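PDB 1JZT: NAD(P)H-hydrate epimerase from Saccharomyces cerevisiae, which catalyses the interconversion of the R and S epimers of NAD(P)HX, the hydrated and damaged form of NAD(P)H, so that both can be repaired. Local coordinates for residues G155-E158 / E159-V163; L195-L198 / T199-P203; D225-K229 / F230-P234. All blocks are in the same frame, centred on the assembly; numbering follows the deposited sequence.

The three contacts are local and follow one another along a single chain whose central sheet is mostly parallel; two border predicted potassium or substrate sites. Contact 1 lies on helix 153-163, with Val157 about 4 Å, side chain to side chain, from Thr176 of the predicted potassium site. Contact 2 leaves the sheet at the end of strand 194-198 and borders the predicted NADPHX site: the side chain of Lys202 is about 3 Å from that of Asp173. Its centre is 22 Å from that of contact 1. Contact 3, centred 14 Å from contact 2, touches it where Val200 CG2 meets Phe232 CD2 at 4.0 Å. Contacts 1 and 3 are 36 Å apart by centres.

Contact 1: G155-E158 / E159-V163; sequences GIVE and ELCKV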
loop_
_atom_site.group_PDB
_atom_site.type_symbol
_atom_site.label_atom_id
_atom_site.label_comp_id
_atom_site.label_asym_id
_atom_site.label_seq_id
_atom_site.Cartn_x
_atom_site.Cartn_y
_atom_site.Cartn_z
ATOM N N GLY A 155 -17.662 4.087 -4.274
ATOM C CA GLY A 155 -17.614 5.484 -4.672
ATOM C C GLY A 155 -16.236 6.112 -4.544
ATOM O O GLY A 155 -15.872 6.983 -5.333
ATOM N N ILE A 156 -15.472 5.689 -3.540
ATOM C CA ILE A 156 -14.119 6.216 -3.346
ATOM C C ILE A 156 -13.256 5.892 -4.568
ATOM O O ILE A 156 -12.563 6.758 -5.096
ATOM C CB ILE A 156 -13.452 5.610 -2.079
ATOM C CG1 ILE A 156 -14.263 5.966 -0.832
ATOM C CG2 ILE A 156 -12.017 6.119 -1.939
ATOM C CD1 ILE A 156 -14.413 7.440 -0.579
ATOM N N VAL A 157 -13.310 4.638 -5.011
ATOM C CA VAL A 157 -12.545 4.184 -6.171
ATOM C C VAL A 157 -12.952 4.967 -7.421
ATOM O O VAL A 157 -12.113 5.299 -8.263
ATOM C CB VAL A 157 -12.759 2.669 -6.412
ATOM C CG1 VAL A 157 -12.136 2.245 -7.730
ATOM C CG2 VAL A 157 -12.144 1.875 -5.263
ATOM N N GLU A 158 -14.243 5.258 -7.537
ATOM C CA GLU A 158 -14.750 6.017 -8.672
ATOM C C GLU A 158 -14.121 7.405 -8.696
ATOM O O GLU A 158 -13.662 7.865 -9.743
ATOM C CB GLU A 158 -16.273 6.136 -8.593
ATOM C CG GLU A 158 -17.003 4.860 -8.959
ATOM C CD GLU A 158 -18.503 4.960 -8.732
ATOM O OE1 GLU A 158 -19.116 5.953 -9.190
ATOM O OE2 GLU A 158 -19.068 4.040 -8.102
ATOM N N GLU A 159 -14.098 8.065 -7.539
ATOM C CA GLU A 159 -13.519 9.404 -7.429
ATOM C C GLU A 159 -12.031 9.377 -7.761
ATOM O O GLU A 159 -11.520 10.277 -8.425
ATOM C CB GLU A 159 -13.710 9.969 -6.016
ATOM C CG GLU A 159 -15.158 10.195 -5.580
ATOM C CD GLU A 159 -15.909 11.185 -6.461
ATOM O OE1 GLU A 159 -15.270 12.097 -7.028
ATOM O OE2 GLU A 159 -17.148 11.060 -6.572
ATOM N N LEU A 160 -11.336 8.346 -7.290
ATOM C CA LEU A 160 -9.904 8.208 -7.552
ATOM C C LEU A 160 -9.627 8.023 -9.041
ATOM O O LEU A 160 -8.702 8.625 -9.587
ATOM C CB LEU A 160 -9.327 7.011 -6.778
ATOM C CG LEU A 160 -9.336 7.137 -5.252
ATOM C CD1 LEU A 160 -8.716 5.889 -4.613
ATOM C CD2 LEU A 160 -8.568 8.379 -4.851
ATOM N N CYS A 161 -10.428 7.192 -9.702
ATOM C CA CYS A 161 -10.228 6.946 -11.129
ATOM C C CYS A 161 -10.385 8.200 -11.978
ATOM O O CYS A 161 -9.766 8.318 -13.034
ATOM C CB CYS A 161 -11.192 5.865 -11.625
ATOM S SG CYS A 161 -10.791 4.206 -11.040
ATOM N N LYS A 162 -11.211 9.135 -11.520
ATOM C CA LYS A 162 -11.429 10.370 -12.257
ATOM C C LYS A 162 -10.193 11.270 -12.293
ATOM O O LYS A 162 -10.007 12.033 -13.243
ATOM C CB LYS A 162 -12.610 11.135 -11.655
ATOM C CG LYS A 162 -13.901 10.327 -11.683
ATOM C CD LYS A 162 -15.015 10.971 -10.884
ATOM C CE LYS A 162 -15.674 12.093 -11.644
ATOM N NZ LYS A 162 -16.917 12.544 -10.945
ATOM N N VAL A 163 -9.344 11.179 -11.273
ATOM C CA VAL A 163 -8.149 12.022 -11.225
ATOM C C VAL A 163 -6.827 11.255 -11.258
ATOM O O VAL A 163 -5.761 11.854 -11.112
ATOM C CB VAL A 163 -8.146 12.908 -9.956
ATOM C CG1 VAL A 163 -9.439 13.706 -9.871
ATOM C CG2 VAL A 163 -7.966 12.044 -8.722
#
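With chi1 at 171°, Val157 holds CG1 anti to its backbone N, while Cys161, one turn later, has SG beside its own N (chi1 -72°); the two atoms meet alongside one another. Both residues belong to helix 153-163, the connecting helix of the beta-alpha-beta unit that runs from strand 133-139 to strand 169-172. The evidence for a regular alpha-helix here is a run of i to i+4 backbone bonds. Glu159 N donates to Gly155 O, Leu160 N to Ile156 O and Cys161 N to Val157 O, all nearly straight. The last of the set, Lys162 N to Glu158 O, is longer at 3.3 Å and more bent, at 141°.

On the buried side, Leu160 lays CG against Ile156 O at 3.3 Å and sends CD1 toward Ile156 CG2, a looser apolar approach of 4.3 Å. The side chain of Leu160 comes near that of Asp138, a predicted potassium ligand, and Val157 similarly approaches Thr176; this helix therefore packs beside the probable metal site. Val157 also touches Met149. Elsewhere on the helix Ile156 and Glu159 rest on Trp124 from a loop. Glu159 bends at chi2, and its CG passes 3.3 Å from Gly155 O, so its aliphatic part lies along the preceding turn. Lys162 does likewise before bending at chi3: its CG sits 3.1 Å from Glu158 O. The apolar approach of Val157 CG1 to Cys161 SG measures 4.1 Å.

Contact 2: L195-L198 / T199-P203; sequences LVSL and TVPKP
Lys202 folds back toward the end of strand 194-198, and its NZ comes to 3.1 Å from Leu198 O. From CB the chain turns at chi2 (56°) and again at chi3 (74°), so that CG, CD and CE curl round instead of extending from the loop. CB and CG remain clear of residues 195-198; CD and CE then carry the chain toward the strand end, and only the tip comes close to Leu198. There NZ donates to Val200 O at 2.8 Å, nearly along the C=O axis. Its strongest polar partner is OD1 of Asp173, a residue predicted to bind NADPHX; the same oxygen also accepts from Leu198 N, so that the salt bridge ties the lysine and the strand end to one acidic group. This buried charge is thus met by a carboxylate and a backbone carbonyl.

The backbone between strand end and lysine turns tightly. Thr199, at a positive phi of 74°, is the centre of a classic gamma turn, in which Val200 N makes a short but bent, weak bond of 2.7 Å to Leu198 O. The turn brings Pro201 over Ser197: the serine CB lies 3.6 Å from Pro201 CG, and its OG lies 3.5 Å from Pro201 CB. Ser197 OG is also hydrogen-bonded to His215 on the adjoining strand. A water bridges OG to Lys202 N, accepting from the backbone N at 2.8 Å.

Asp73, also predicted to bind NADPHX, lies close to Leu198. A strand ending in a loop beside the nucleotide site is the arrangement of Rossmann-like folds, in which ligands bind at the C-terminal edge of a parallel sheet.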
loop_
_atom_site.group_PDB
_atom_site.type_symbol
_atom_site.label_atom_id
_atom_site.label_comp_id
_atom_site.label_asym_id
_atom_site.label_seq_id
_atom_site.Cartn_x
_atom_site.Cartn_y
_atom_site.Cartn_z
ATOM N N LEU A 195 3.135 0.533 -8.041
ATOM C CA LEU A 195 2.548 -0.628 -7.383
ATOM C C LEU A 195 3.614 -1.169 -6.449
ATOM O O LEU A 195 4.737 -1.427 -6.870
ATOM C CB LEU A 195 2.156 -1.711 -8.392
ATOM C CG LEU A 195 1.722 -3.046 -7.770
ATOM C CD1 LEU A 195 0.458 -2.853 -6.933
ATOM C CD2 LEU A 195 1.479 -4.071 -8.873
ATOM N N VAL A 196 3.276 -1.318 -5.175
ATOM C CA VAL A 196 4.227 -1.852 -4.215
ATOM C C VAL A 196 3.705 -3.192 -3.743
ATOM O O VAL A 196 2.856 -3.257 -2.848
ATOM C CB VAL A 196 4.406 -0.934 -2.986
ATOM C CG1 VAL A 196 5.430 -1.545 -2.028
ATOM C CG2 VAL A 196 4.851 0.456 -3.423
ATOM N N SER A 197 4.184 -4.260 -4.377
ATOM C CA SER A 197 3.774 -5.605 -4.001
ATOM C C SER A 197 4.412 -5.906 -2.649
ATOM O O SER A 197 5.542 -5.495 -2.385
ATOM C CB SER A 197 4.250 -6.623 -5.043
ATOM O OG SER A 197 3.583 -6.430 -6.287
ATOM N N LEU A 198 3.683 -6.608 -1.791
ATOM C CA LEU A 198 4.191 -6.954 -0.474
ATOM C C LEU A 198 4.422 -8.459 -0.360
ATOM O O LEU A 198 3.575 -9.260 -0.759
ATOM C CB LEU A 198 3.220 -6.469 0.610
ATOM C CG LEU A 198 3.062 -4.949 0.717
ATOM C CD1 LEU A 198 2.030 -4.612 1.783
ATOM C CD2 LEU A 198 4.410 -4.316 1.066
ATOM N N THR A 199 5.588 -8.817 0.179
ATOM C CA THR A 199 6.015 -10.209 0.361
ATOM C C THR A 199 6.395 -10.799 -0.993
ATOM O O THR A 199 7.549 -11.170 -1.219
ATOM C CB THR A 199 4.905 -11.078 1.020
ATOM O OG1 THR A 199 4.553 -10.522 2.295
ATOM C CG2 THR A 199 5.393 -12.501 1.229
ATOM N N VAL A 200 5.418 -10.865 -1.891
ATOM C CA VAL A 200 5.621 -11.389 -3.235
ATOM C C VAL A 200 4.459 -10.876 -4.082
ATOM O O VAL A 200 3.337 -10.781 -3.606
ATOM C CB VAL A 200 5.658 -12.944 -3.228
ATOM C CG1 VAL A 200 4.364 -13.487 -2.645
ATOM C CG2 VAL A 200 5.881 -13.476 -4.634
ATOM N N PRO A 201 4.723 -10.499 -5.343
ATOM C CA PRO A 201 3.656 -9.995 -6.207
ATOM C C PRO A 201 2.596 -11.052 -6.484
ATOM O O PRO A 201 2.894 -12.248 -6.536
ATOM C CB PRO A 201 4.401 -9.587 -7.475
ATOM C CG PRO A 201 5.769 -9.219 -6.956
ATOM C CD PRO A 201 6.032 -10.351 -5.997
ATOM N N LYS A 202 1.360 -10.599 -6.648
ATOM C CA LYS A 202 0.237 -11.478 -6.957
ATOM C C LYS A 202 0.053 -11.487 -8.475
ATOM O O LYS A 202 0.574 -10.610 -9.174
ATOM C CB LYS A 202 -1.029 -10.974 -6.263
ATOM C CG LYS A 202 -1.316 -11.642 -4.921
ATOM C CD LYS A 202 -0.142 -11.523 -3.946
ATOM C CE LYS A 202 -0.028 -10.106 -3.400
ATOM N NZ LYS A 202 1.001 -10.011 -2.315
ATOM N N PRO A 203 -0.692 -12.472 -9.006
ATOM C CA PRO A 203 -0.941 -12.604 -10.444
ATOM C C PRO A 203 -1.398 -11.336 -11.155
ATOM O O PRO A 203 -1.004 -11.088 -12.292
ATOM C CB PRO A 203 -1.988 -13.714 -10.509
ATOM C CG PRO A 203 -1.618 -14.572 -9.334
ATOM C CD PRO A 203 -1.399 -13.530 -8.263
HETATM O O HOH W 1 1.131 -7.815 -6.327
#

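Contact 3: D225-K229 / F230-P234; sequences DFANK and FGFEP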
loop_
_atom_site.group_PDB
_atom_site.type_symbol
_atom_site.label_atom_id
_atom_site.label_comp_id
_atom_site.label_asym_id
_atom_site.label_seq_id
_atom_site.Cartn_x
_atom_site.Cartn_y
_atom_site.Cartn_z
ATOM N N ASP A 225 14.583 -21.087 1.614
ATOM C CA ASP A 225 13.815 -22.328 1.617
ATOM C C ASP A 225 12.305 -22.101 1.670
ATOM O O ASP A 225 11.545 -22.814 1.019
ATOM C CB ASP A 225 14.245 -23.209 2.789
ATOM C CG ASP A 225 13.932 -22.585 4.129
ATOM O OD1 ASP A 225 14.387 -21.445 4.381
ATOM O OD2 ASP A 225 13.227 -23.232 4.931
ATOM N N PHE A 226 11.876 -21.108 2.441
ATOM C CA PHE A 226 10.455 -20.802 2.576
ATOM C C PHE A 226 9.895 -20.333 1.240
ATOM O O PHE A 226 8.848 -20.807 0.796
ATOM C CB PHE A 226 10.247 -19.711 3.627
ATOM C CG PHE A 226 8.807 -19.410 3.915
ATOM C CD1 PHE A 226 8.027 -20.306 4.637
ATOM C CD2 PHE A 226 8.233 -18.218 3.483
ATOM C CE1 PHE A 226 6.693 -20.020 4.929
ATOM C CE2 PHE A 226 6.903 -17.921 3.767
ATOM C CZ PHE A 226 6.127 -18.825 4.495
ATOM N N ALA A 227 10.592 -19.390 0.612
ATOM C CA ALA A 227 10.173 -18.863 -0.682
ATOM C C ALA A 227 10.099 -19.996 -1.702
ATOM O O ALA A 227 9.075 -20.183 -2.356
ATOM C CB ALA A 227 11.155 -17.791 -1.159
ATOM N N ASN A 228 11.186 -20.753 -1.831
ATOM C CA ASN A 228 11.226 -21.867 -2.776
ATOM C C ASN A 228 10.049 -22.816 -2.566
ATOM O O ASN A 228 9.478 -23.330 -3.528
ATOM C CB ASN A 228 12.545 -22.638 -2.648
ATOM C CG ASN A 228 13.747 -21.830 -3.126
ATOM O OD1 ASN A 228 13.595 -20.751 -3.703
ATOM N ND2 ASN A 228 14.943 -22.354 -2.895
ATOM N N LYS A 229 9.690 -23.043 -1.307
ATOM C CA LYS A 229 8.577 -23.924 -0.982
ATOM C C LYS A 229 7.292 -23.420 -1.622
ATOM O O LYS A 229 6.413 -24.205 -1.981
ATOM C CB LYS A 229 8.382 -24.003 0.533
ATOM C CG LYS A 229 7.159 -24.806 0.940
ATOM C CD LYS A 229 7.100 -25.011 2.435
ATOM C CE LYS A 229 6.665 -23.758 3.159
ATOM N NZ LYS A 229 6.604 -24.002 4.628
ATOM N N PHE A 230 7.187 -22.105 -1.762
ATOM C CA PHE A 230 5.996 -21.506 -2.343
ATOM C C PHE A 230 6.144 -21.133 -3.808
ATOM O O PHE A 230 5.358 -20.351 -4.343
ATOM C CB PHE A 230 5.576 -20.294 -1.510
ATOM C CG PHE A 230 4.810 -20.655 -0.273
ATOM C CD1 PHE A 230 3.454 -20.957 -0.349
ATOM C CD2 PHE A 230 5.442 -20.707 0.967
ATOM C CE1 PHE A 230 2.734 -21.301 0.793
ATOM C CE2 PHE A 230 4.733 -21.052 2.114
ATOM C CZ PHE A 230 3.373 -21.349 2.029
ATOM N N GLY A 231 7.162 -21.695 -4.453
ATOM C CA GLY A 231 7.365 -21.449 -5.866
ATOM C C GLY A 231 8.144 -20.228 -6.311
ATOM O O GLY A 231 8.198 -19.953 -7.510
ATOM N N PHE A 232 8.742 -19.483 -5.386
ATOM C CA PHE A 232 9.512 -18.318 -5.805
ATOM C C PHE A 232 10.848 -18.207 -5.086
ATOM O O PHE A 232 11.124 -18.945 -4.145
ATOM C CB PHE A 232 8.701 -17.023 -5.625
ATOM C CG PHE A 232 8.482 -16.623 -4.190
ATOM C CD1 PHE A 232 7.545 -17.283 -3.400
ATOM C CD2 PHE A 232 9.186 -15.554 -3.642
ATOM C CE1 PHE A 232 7.310 -16.879 -2.084
ATOM C CE2 PHE A 232 8.962 -15.142 -2.327
ATOM C CZ PHE A 232 8.021 -15.803 -1.549
ATOM N N GLU A 233 11.681 -17.282 -5.548
ATOM C CA GLU A 233 12.990 -17.062 -4.953
ATOM C C GLU A 233 12.968 -15.735 -4.190
ATOM O O GLU A 233 12.355 -14.769 -4.637
ATOM C CB GLU A 233 14.056 -17.004 -6.049
ATOM C CG GLU A 233 15.441 -17.423 -5.592
ATOM C CD GLU A 233 15.546 -18.917 -5.374
ATOM O OE1 GLU A 233 15.419 -19.669 -6.364
ATOM O OE2 GLU A 233 15.754 -19.341 -4.216
ATOM N N PRO A 234 13.632 -15.671 -3.028
ATOM C CA PRO A 234 13.652 -14.423 -2.252
ATOM C C PRO A 234 14.233 -13.300 -3.114
ATOM O O PRO A 234 15.198 -13.515 -3.841
ATOM C CB PRO A 234 14.538 -14.775 -1.058
ATOM C CG PRO A 234 15.476 -15.803 -1.633
ATOM C CD PRO A 234 14.539 -16.672 -2.439
#
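Ala227 O accepts from both Phe230 N and Phe232 N, Phe232 N at 3.1 Å, while Gly231 N bonds to Asn228 O at 3.0 Å; with Gly231 at a phi of 86°, this is a Schellman motif closing helix 224-229. The two donors reach the alanine carbonyl from opposite faces of its plane, each far out of that plane and so not on a lone pair. Phe230 N also makes a weak bond to Phe226 O.

Among the side chains, the rings of Phe226 and Phe230 form an edge-to-face pair, with centroids 5.1 Å apart and planes at 60°. Phe230 CE2 comes down on the Phe226 face and lies 3.5 Å from Phe226 CZ. Lys229 runs beside Phe230 in the same direction, bends at chi3, and brings CE to 3.5 Å from that same CE2; its NZ then reaches a salt bridge with Glu18. Both aromatic rings also rest on helix 9-19.

Phe232 has chi1 at 70°, with CG between the backbone N and the carbonyl carbon, and this swings its ring back over the helix end. Ala227 CB stands over one face, a CH-pi contact 3.7 Å from the centroid. Pro234 CD touches the same methyl, and Phe232 continues onto Val7 of a nearby loop.

The chemistry thus divides by position: backbone donors satisfy carbonyls at the helix terminus, aromatic rings and a methyl group bury its apolar side, and the charge of Lys229 is met by Glu18 of helix 9-19 and that of Glu233 by a salt bridge to Arg224, at the start of the same helix.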